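PDB 5K3H: acyl-coenzyme A oxidase acox-1.1 from Caenorhabditis elegans, which catalyses the FAD-dependent, oxygen-consuming desaturation of acyl-CoAs to (2E)-enoyl-CoAs, the first step of peroxisomal beta-oxidation. Local coordinates for residues H28-Q33 / I557-A562; Q302-S307 / D616-S621; A351-F356 / E545-R550. All coordinates share one frame; numbering follows the deposited sequence.

Overall arrangement
The three contacts cluster where helices 27-35, 300-319, 338-367, 520-553 and 557-577 and the loop after helix 590-616 come together. The centres of interactions 1 and 3 are about 13 Å apart, and that of interaction 2 is about 15 Å from each of them. Polar bonds and packing join them: His28 ND1 of interaction 1 lies 3.1 Å from Glu619 OE2 of interaction 2, a probable hydrogen bond, and Gln33 OE1 lies 2.8 Å from Arg550 NH1 of interaction 3, another. Between interactions 2 and 3, Trp618 NE1 packs 3.4 Å from Tyr352 CE1. All three lie away from the FAD, ATP and substrate sites.

Interaction 1. Residues H28-Q33 / I557-A562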
loop_
_atom_site.group_PDB
_atom_site.type_symbol
_atom_site.label_atom_id
_atom_site.label_comp_id
_atom_site.label_asym_id
_atom_site.label_seq_id
_atom_site.Cartn_x
_atom_site.Cartn_y
_atom_site.Cartn_z
ATOM N N HIS B 28 7.405 9.918 30.035
ATOM C CA HIS B 28 7.195 8.750 30.897
ATOM C C HIS B 28 5.739 8.666 31.340
ATOM O O HIS B 28 5.188 7.564 31.461
ATOM C CB HIS B 28 8.089 8.798 32.149
ATOM C CG HIS B 28 9.523 8.428 31.924
ATOM N ND1 HIS B 28 9.978 7.836 30.764
ATOM C CD2 HIS B 28 10.606 8.571 32.725
ATOM C CE1 HIS B 28 11.280 7.631 30.860
ATOM N NE2 HIS B 28 11.685 8.066 32.040
ATOM N N ALA B 29 5.124 9.825 31.647
ATOM C CA ALA B 29 3.736 9.874 32.102
ATOM C C ALA B 29 2.770 9.572 30.969
ATOM O O ALA B 29 1.746 8.903 31.173
ATOM C CB ALA B 29 3.432 11.246 32.711
ATOM N N MET B 30 3.096 10.029 29.762
ATOM C CA MET B 30 2.289 9.670 28.599
ATOM C C MET B 30 2.424 8.192 28.279
ATOM O O MET B 30 1.446 7.560 27.871
ATOM C CB MET B 30 2.696 10.508 27.377
ATOM C CG MET B 30 1.781 10.327 26.162
ATOM S SD MET B 30 0.086 10.869 26.490
ATOM C CE MET B 30 0.207 12.636 26.142
ATOM N N ALA B 31 3.637 7.633 28.414
ATOM C CA ALA B 31 3.818 6.189 28.239
ATOM C C ALA B 31 2.922 5.385 29.184
ATOM O O ALA B 31 2.299 4.405 28.764
ATOM C CB ALA B 31 5.285 5.811 28.435
ATOM N N ALA B 32 2.822 5.798 30.455
ATOM C CA ALA B 32 1.939 5.114 31.405
ATOM C C ALA B 32 0.476 5.210 30.976
ATOM O O ALA B 32 -0.302 4.252 31.136
ATOM C CB ALA B 32 2.124 5.695 32.803
ATOM N N GLN B 33 0.079 6.360 30.425
ATOM C CA GLN B 33 -1.258 6.481 29.844
ATOM C C GLN B 33 -1.472 5.486 28.696
ATOM O O GLN B 33 -2.489 4.784 28.653
ATOM C CB GLN B 33 -1.465 7.920 29.380
ATOM C CG GLN B 33 -2.889 8.334 29.238
ATOM C CD GLN B 33 -3.739 8.062 30.455
ATOM O OE1 GLN B 33 -4.762 7.407 30.353
ATOM N NE2 GLN B 33 -3.333 8.576 31.605
ATOM N N ILE B 557 -2.933 17.413 34.252
ATOM C CA ILE B 557 -3.399 18.478 33.361
ATOM C C ILE B 557 -2.546 18.581 32.090
ATOM O O ILE B 557 -3.083 18.794 30.999
ATOM C CB ILE B 557 -3.431 19.819 34.126
ATOM C CG1 ILE B 557 -4.601 19.840 35.108
ATOM C CG2 ILE B 557 -3.570 20.971 33.163
ATOM C CD1 ILE B 557 -4.555 21.014 36.103
ATOM N N THR B 558 -1.223 18.390 32.186
ATOM C CA THR B 558 -0.396 18.538 30.982
ATOM C C THR B 558 -0.643 17.398 29.997
ATOM O O THR B 558 -0.625 17.615 28.779
ATOM C CB THR B 558 1.101 18.649 31.338
ATOM O OG1 THR B 558 1.556 17.505 32.095
ATOM C CG2 THR B 558 1.360 19.910 32.130
ATOM N N ILE B 559 -0.900 16.189 30.509
ATOM C CA ILE B 559 -1.264 15.054 29.671
ATOM C C ILE B 559 -2.645 15.243 29.048
ATOM O O ILE B 559 -2.860 14.933 27.870
ATOM C CB ILE B 559 -1.208 13.763 30.514
ATOM C CG1 ILE B 559 0.213 13.512 31.028
ATOM C CG2 ILE B 559 -1.815 12.581 29.757
ATOM C CD1 ILE B 559 1.280 13.316 29.920
ATOM N N LYS B 560 -3.607 15.729 29.829
ATOM C CA LYS B 560 -4.969 15.877 29.326
ATOM C C LYS B 560 -5.043 16.953 28.239
ATOM O O LYS B 560 -5.804 16.818 27.267
ATOM C CB LYS B 560 -5.898 16.185 30.494
ATOM C CG LYS B 560 -7.329 16.497 30.126
ATOM C CD LYS B 560 -8.079 16.790 31.413
ATOM C CE LYS B 560 -9.544 17.086 31.193
ATOM N NZ LYS B 560 -10.320 16.281 32.176
ATOM N N GLU B 561 -4.270 18.034 28.398
ATOM C CA GLU B 561 -4.211 19.070 27.378
ATOM C C GLU B 561 -3.514 18.590 26.110
ATOM O O GLU B 561 -3.828 19.070 25.015
ATOM C CB GLU B 561 -3.490 20.302 27.928
ATOM C CG GLU B 561 -4.288 21.017 28.993
ATOM C CD GLU B 561 -3.667 22.334 29.398
ATOM O OE1 GLU B 561 -2.438 22.508 29.161
ATOM O OE2 GLU B 561 -4.437 23.217 29.872
ATOM N N ALA B 562 -2.509 17.715 26.240
ATOM C CA ALA B 562 -1.855 17.180 25.051
ATOM C C ALA B 562 -2.806 16.292 24.268
ATOM O O ALA B 562 -2.902 16.400 23.043
ATOM C CB ALA B 562 -0.596 16.403 25.439
#
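Met30 and Ile559 carry this contact, in which the short N-terminal helix 27-35 packs on helix 557-577 of the C-terminal helical region of the acyl-CoA oxidase fold. The packing is purely helix against helix: the two short segments cross at -67° with their axes 10.4 Å apart, a spacing filled by side chains, chiefly Ile559 and Met30. Ile559 buries the most area, followed by Met30. Its CB points toward helix 27-35, with CG2 anti to the backbone N and CG1 beside that N, anti to the carbonyl carbon. The CD1 end of the CG1 branch reaches farthest, ending 3.8 Å from the backbone N of Met30 and 4.1 Å from Ala29 CB, so that one methyl group is lodged against two successive residues of the opposing helix. The other branch, CG2, turns to the thioether, with Met30 SD 4.1 Å away, and Gln33 CG lies at a looser 4.4 Å from Ile559 CG2.

Met30 answers from the other side. Its CG stands anti to the backbone N (chi1 -172°), and the chain then bends at both chi2 and chi3. The CB of Met30 does not itself aim at helix 557-577; these bends are what bring the methyl end across the gap. The two side chains pass alongside each other, running opposite ways, each reaching toward the helix that carries the other.

Gln33 belongs to the contact through its aliphatic part, while its amide oxygen is engaged by Arg550 of helix 520-553. The loop residues Phe25 and Ser617 also touch Met30, placing its buried side chain where several parts of the chain converge. At the far end of the thioether the CE methyl touches two apolar groups, Ile559 CD1 at 4.0 Å and Ala562 CB at 3.9 Å.

Interaction 2. Residues Q302-S307 / D616-S621; sequences QAIMLS and DSWEFS
Ser307 sets its side chain over one face of the Trp618 indole, and Phe620 closes in on the same serine from another direction; these three residues contribute most of the 241 Å² buried here. The hydroxyl is carried to the indole by a first torsion that puts OG anti to the backbone N of Ser307 (chi1 -173°). OG then stands 3.2 Å above the ring plane, displaced toward the rim, and its nearest ring atoms are on the pyrrole side, with Trp618 CG 3.3 Å away. The methylene behind it covers the other half of the indole: Ser307 CB lies 4.0 Å from the centroid of the six-membered ring and only 14° off its normal, a CH-pi contact. Phe620 approaches with its rim: Ser307 OG sits at the edge of the Phe620 ring, near its plane, 3.6 Å from CE2.

The contact joins helix 300-319, in the C-alpha1 family region of the acyl-CoA oxidase, to the connection that follows helix 590-616. A type I beta turn from Asp616 to Glu619 ends that helix, Glu619 adopts positive phi, and Ser621 is the N-cap of helix 622-625. Trp618 and Phe620 both point toward helix 300-319, and the Trp618 carbonyl oxygen sits over a face of the Phe620 ring, off-centre.

Ile304 engages both aromatics: CG1 meets the edge of the indole at Trp618 CZ3, 3.8 Å away, and CG2 reaches Phe620 CZ at 4.1 Å. Ala303 CB meets the outer end of the indole at Trp618 CH2, 4.1 Å away. A leucine here lacks the indole face, and Ser307 would probably lose its CH-pi support, with a gap opened beside Ala303 and Ile304. Tyr352 of helix 338-367 packs edge-to-face with the same indole.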
loop_
_atom_site.group_PDB
_atom_site.type_symbol
_atom_site.label_atom_id
_atom_site.label_comp_id
_atom_site.label_asym_id
_atom_site.label_seq_id
_atom_site.Cartn_x
_atom_site.Cartn_y
_atom_site.Cartn_z
ATOM N N GLN B 302 -2.400 -3.009 15.812
ATOM C CA GLN B 302 -2.509 -2.050 14.717
ATOM C C GLN B 302 -2.027 -0.665 15.144
ATOM O O GLN B 302 -1.342 0.022 14.376
ATOM C CB GLN B 302 -3.959 -1.985 14.233
ATOM C CG GLN B 302 -4.501 -3.263 13.555
ATOM C CD GLN B 302 -3.867 -3.535 12.201
ATOM O OE1 GLN B 302 -3.693 -2.627 11.397
ATOM N NE2 GLN B 302 -3.526 -4.784 11.940
ATOM N N ALA B 303 -2.370 -0.243 16.361
ATOM C CA ALA B 303 -1.961 1.073 16.839
ATOM C C ALA B 303 -0.454 1.157 16.982
ATOM O O ALA B 303 0.147 2.206 16.714
ATOM C CB ALA B 303 -2.639 1.375 18.182
ATOM N N ILE B 304 0.167 0.061 17.430
ATOM C CA ILE B 304 1.616 0.004 17.569
ATOM C C ILE B 304 2.285 0.060 16.204
ATOM O O ILE B 304 3.245 0.815 16.003
ATOM C CB ILE B 304 2.006 -1.249 18.390
ATOM C CG1 ILE B 304 1.715 -0.974 19.879
ATOM C CG2 ILE B 304 3.466 -1.652 18.174
ATOM C CD1 ILE B 304 1.870 -2.109 20.796
ATOM N N MET B 305 1.769 -0.700 15.232
ATOM C CA MET B 305 2.334 -0.635 13.886
ATOM C C MET B 305 2.225 0.765 13.317
ATOM O O MET B 305 3.173 1.267 12.714
ATOM C CB MET B 305 1.619 -1.590 12.941
ATOM C CG MET B 305 1.502 -2.988 13.451
ATOM S SD MET B 305 2.983 -3.909 13.114
ATOM C CE MET B 305 2.186 -5.082 12.087
ATOM N N LEU B 306 1.045 1.386 13.443
ATOM C CA LEU B 306 0.875 2.750 12.950
ATOM C C LEU B 306 1.848 3.669 13.642
ATOM O O LEU B 306 2.538 4.457 12.994
ATOM C CB LEU B 306 -0.580 3.210 13.141
ATOM C CG LEU B 306 -1.075 4.565 12.591
ATOM C CD1 LEU B 306 -0.713 4.797 11.148
ATOM C CD2 LEU B 306 -2.582 4.705 12.759
ATOM N N SER B 307 2.006 3.495 14.947
ATOM C CA SER B 307 2.953 4.318 15.690
ATOM C C SER B 307 4.406 4.014 15.288
ATOM O O SER B 307 5.230 4.938 15.226
ATOM C CB SER B 307 2.723 4.131 17.193
ATOM O OG SER B 307 3.520 5.037 17.955
ATOM N N ASP B 616 7.485 9.633 20.729
ATOM C CA ASP B 616 8.467 9.114 21.677
ATOM C C ASP B 616 7.808 8.438 22.872
ATOM O O ASP B 616 8.408 7.555 23.482
ATOM C CB ASP B 616 9.373 10.212 22.228
ATOM C CG ASP B 616 10.407 10.678 21.250
ATOM O OD1 ASP B 616 10.792 9.908 20.332
ATOM O OD2 ASP B 616 10.896 11.823 21.454
ATOM N N SER B 617 6.616 8.889 23.264
ATOM C CA SER B 617 5.964 8.340 24.446
ATOM C C SER B 617 5.617 6.869 24.293
ATOM O O SER B 617 5.325 6.213 25.298
ATOM C CB SER B 617 4.720 9.150 24.793
ATOM O OG SER B 617 5.071 10.484 25.159
ATOM N N TRP B 618 5.583 6.339 23.067
ATOM C CA TRP B 618 5.389 4.902 22.909
ATOM C C TRP B 618 6.642 4.106 23.267
ATOM O O TRP B 618 6.562 2.878 23.399
ATOM C CB TRP B 618 4.957 4.607 21.486
ATOM C CG TRP B 618 3.620 5.124 21.227
ATOM C CD1 TRP B 618 3.263 6.431 21.114
ATOM C CD2 TRP B 618 2.435 4.363 21.040
ATOM N NE1 TRP B 618 1.917 6.536 20.874
ATOM C CE2 TRP B 618 1.386 5.272 20.821
ATOM C CE3 TRP B 618 2.157 2.998 21.023
ATOM C CZ2 TRP B 618 0.079 4.861 20.584
ATOM C CZ3 TRP B 618 0.845 2.589 20.789
ATOM C CH2 TRP B 618 -0.171 3.523 20.570
ATOM N N GLU B 619 7.785 4.786 23.359
ATOM C CA GLU B 619 9.044 4.261 23.864
ATOM C C GLU B 619 9.437 2.955 23.172
ATOM O O GLU B 619 9.506 1.887 23.782
ATOM C CB GLU B 619 8.962 4.139 25.384
ATOM C CG GLU B 619 8.841 5.515 26.008
ATOM C CD GLU B 619 8.929 5.481 27.487
ATOM O OE1 GLU B 619 8.444 4.493 28.089
ATOM O OE2 GLU B 619 9.499 6.428 28.050
ATOM N N PHE B 620 9.712 3.088 21.866
ATOM C CA PHE B 620 10.276 2.010 21.054
ATOM C C PHE B 620 11.784 2.201 20.935
ATOM O O PHE B 620 12.246 3.223 20.407
ATOM C CB PHE B 620 9.663 1.983 19.663
ATOM C CG PHE B 620 8.182 1.859 19.658
ATOM C CD1 PHE B 620 7.544 0.861 20.398
ATOM C CD2 PHE B 620 7.411 2.713 18.897
ATOM C CE1 PHE B 620 6.178 0.738 20.390
ATOM C CE2 PHE B 620 6.038 2.592 18.897
ATOM C CZ PHE B 620 5.433 1.603 19.648
ATOM N N SER B 621 12.546 1.207 21.391
ATOM C CA SER B 621 13.983 1.225 21.181
ATOM C C SER B 621 14.301 0.976 19.705
ATOM O O SER B 621 13.466 0.490 18.937
ATOM C CB SER B 621 14.650 0.165 22.053
ATOM O OG SER B 621 14.334 -1.136 21.587
#

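Interaction 3. Residues A351-F356 / E545-R550; sequences AYAFQF and EAFARR
Phe356 provides the aromatic part of the contact together with Phe547. Their ring planes stand at 53° with centroids 5.6 Å apart, and Phe547 CD1 comes to the edge of the Phe356 ring, 3.5 Å from CD2. Apolar packing continues on the Phe547 ring, where Ala353 CB lies 3.7 Å from CD2.

The CH-pi contact is made by Arg550, whose CG sits 3.8 Å from the Phe356 centroid, almost on the ring normal. From there the arginine chain bends twice and lays a guanidinium face over the CD1-CE1 edge of the ring, planes 39° apart, with NH1 3.4 Å from Phe356 CE1. The carbonyl oxygen of Tyr352 lies over the opposite face of the ring.

The polar link across the segments goes through a water, which accepts from Arg550 NH2 at 3.0 Å; its bond to Phe356 O is short and doubtful. Outside the segments, Arg550 NH1 bonds to Gln33 of helix 27-35.

The segments 351-356 and 545-550, of helices 338-367 and 520-553, cross at 85° with axes 8.5 Å apart. Helix 557-577 packs beside both through Leu567 on Phe547 and His570 on Ala353, and helix 382-408 touches Phe354.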
loop_
_atom_site.group_PDB
_atom_site.type_symbol
_atom_site.label_atom_id
_atom_site.label_comp_id
_atom_site.label_asym_id
_atom_site.label_seq_id
_atom_site.Cartn_x
_atom_site.Cartn_y
_atom_site.Cartn_z
ATOM N N ALA B 351 -3.628 6.744 16.015
ATOM C CA ALA B 351 -2.927 5.691 16.767
ATOM C C ALA B 351 -3.340 5.694 18.239
ATOM O O ALA B 351 -3.685 4.644 18.794
ATOM C CB ALA B 351 -1.406 5.833 16.638
ATOM N N TYR B 352 -3.365 6.875 18.868
ATOM C CA TYR B 352 -3.899 7.010 20.221
ATOM C C TYR B 352 -5.374 6.635 20.256
ATOM O O TYR B 352 -5.830 5.952 21.184
ATOM C CB TYR B 352 -3.710 8.445 20.733
ATOM C CG TYR B 352 -2.331 8.735 21.315
ATOM C CD1 TYR B 352 -1.266 9.090 20.483
ATOM C CD2 TYR B 352 -2.095 8.668 22.687
ATOM C CE1 TYR B 352 -0.007 9.356 21.002
ATOM C CE2 TYR B 352 -0.862 8.941 23.201
ATOM C CZ TYR B 352 0.194 9.282 22.361
ATOM O OH TYR B 352 1.456 9.551 22.871
ATOM N N ALA B 353 -6.141 7.062 19.253
ATOM C CA ALA B 353 -7.563 6.733 19.236
ATOM C C ALA B 353 -7.782 5.229 19.200
ATOM O O ALA B 353 -8.675 4.715 19.877
ATOM C CB ALA B 353 -8.256 7.399 18.042
ATOM N N PHE B 354 -6.979 4.504 18.420
ATOM C CA PHE B 354 -7.136 3.053 18.358
ATOM C C PHE B 354 -6.730 2.401 19.670
ATOM O O PHE B 354 -7.397 1.483 20.141
ATOM C CB PHE B 354 -6.301 2.474 17.216
ATOM C CG PHE B 354 -6.696 2.958 15.851
ATOM C CD1 PHE B 354 -7.943 3.531 15.621
ATOM C CD2 PHE B 354 -5.794 2.889 14.797
ATOM C CE1 PHE B 354 -8.285 3.996 14.349
ATOM C CE2 PHE B 354 -6.139 3.346 13.540
ATOM C CZ PHE B 354 -7.386 3.889 13.313
ATOM N N GLN B 355 -5.634 2.864 20.278
ATOM C CA GLN B 355 -5.185 2.303 21.548
ATOM C C GLN B 355 -6.247 2.483 22.621
ATOM O O GLN B 355 -6.490 1.585 23.426
ATOM C CB GLN B 355 -3.864 2.971 21.964
ATOM C CG GLN B 355 -3.233 2.427 23.256
ATOM C CD GLN B 355 -2.541 1.058 23.052
ATOM O OE1 GLN B 355 -2.709 0.405 22.008
ATOM N NE2 GLN B 355 -1.753 0.632 24.047
ATOM N N PHE B 356 -6.896 3.640 22.645
ATOM C CA PHE B 356 -7.930 3.887 23.642
ATOM C C PHE B 356 -9.203 3.102 23.347
ATOM O O PHE B 356 -9.883 2.677 24.287
ATOM C CB PHE B 356 -8.194 5.390 23.739
ATOM C CG PHE B 356 -7.000 6.173 24.201
ATOM C CD1 PHE B 356 -6.039 5.575 25.021
ATOM C CD2 PHE B 356 -6.823 7.498 23.820
ATOM C CE1 PHE B 356 -4.906 6.286 25.444
ATOM C CE2 PHE B 356 -5.715 8.213 24.244
ATOM C CZ PHE B 356 -4.752 7.615 25.063
ATOM N N GLU B 545 -15.837 8.438 20.396
ATOM C CA GLU B 545 -16.387 8.515 21.753
ATOM C C GLU B 545 -15.440 7.895 22.782
ATOM O O GLU B 545 -15.334 8.393 23.912
ATOM C CB GLU B 545 -17.757 7.834 21.826
ATOM C CG GLU B 545 -18.859 8.545 21.061
ATOM C CD GLU B 545 -20.256 8.070 21.446
ATOM O OE1 GLU B 545 -20.707 8.345 22.579
ATOM O OE2 GLU B 545 -20.919 7.426 20.612
ATOM N N ALA B 546 -14.766 6.790 22.431
ATOM C CA ALA B 546 -13.812 6.206 23.369
ATOM C C ALA B 546 -12.617 7.131 23.590
ATOM O O ALA B 546 -12.149 7.299 24.723
ATOM C CB ALA B 546 -13.350 4.843 22.862
ATOM N N PHE B 547 -12.154 7.790 22.530
ATOM C CA PHE B 547 -11.084 8.767 22.674
ATOM C C PHE B 547 -11.519 9.909 23.588
ATOM O O PHE B 547 -10.778 10.306 24.498
ATOM C CB PHE B 547 -10.676 9.274 21.289
ATOM C CG PHE B 547 -9.338 9.963 21.244
ATOM C CD1 PHE B 547 -8.613 10.215 22.404
ATOM C CD2 PHE B 547 -8.847 10.446 20.042
ATOM C CE1 PHE B 547 -7.391 10.877 22.352
ATOM C CE2 PHE B 547 -7.625 11.116 19.989
ATOM C CZ PHE B 547 -6.903 11.334 21.135
ATOM N N ALA B 548 -12.709 10.476 23.340
ATOM C CA ALA B 548 -13.201 11.562 24.187
ATOM C C ALA B 548 -13.392 11.103 25.630
ATOM O O ALA B 548 -13.047 11.824 26.574
ATOM C CB ALA B 548 -14.516 12.109 23.626
ATOM N N ARG B 549 -13.920 9.893 25.818
ATOM C CA ARG B 549 -14.100 9.343 27.156
ATOM C C ARG B 549 -12.779 9.304 27.910
ATOM O O ARG B 549 -12.687 9.777 29.046
ATOM C CB ARG B 549 -14.693 7.944 27.048
ATOM C CG ARG B 549 -15.918 7.647 27.878
ATOM C CD ARG B 549 -16.526 6.310 27.439
ATOM N NE ARG B 549 -17.747 6.489 26.662
ATOM C CZ ARG B 549 -17.941 6.052 25.423
ATOM N NH1 ARG B 549 -16.994 5.385 24.780
ATOM N NH2 ARG B 549 -19.106 6.280 24.827
ATOM N N ARG B 550 -11.729 8.782 27.269
ATOM C CA ARG B 550 -10.429 8.678 27.930
ATOM C C ARG B 550 -9.903 10.046 28.353
ATOM O O ARG B 550 -9.429 10.210 29.489
ATOM C CB ARG B 550 -9.416 7.988 27.011
ATOM C CG ARG B 550 -7.977 8.044 27.516
ATOM C CD ARG B 550 -7.809 7.285 28.837
ATOM N NE ARG B 550 -7.952 5.860 28.592
ATOM C CZ ARG B 550 -6.945 5.001 28.501
ATOM N NH1 ARG B 550 -5.698 5.409 28.671
ATOM N NH2 ARG B 550 -7.189 3.728 28.241
HETATM O O HOH W 1 -9.676 3.505 26.606
#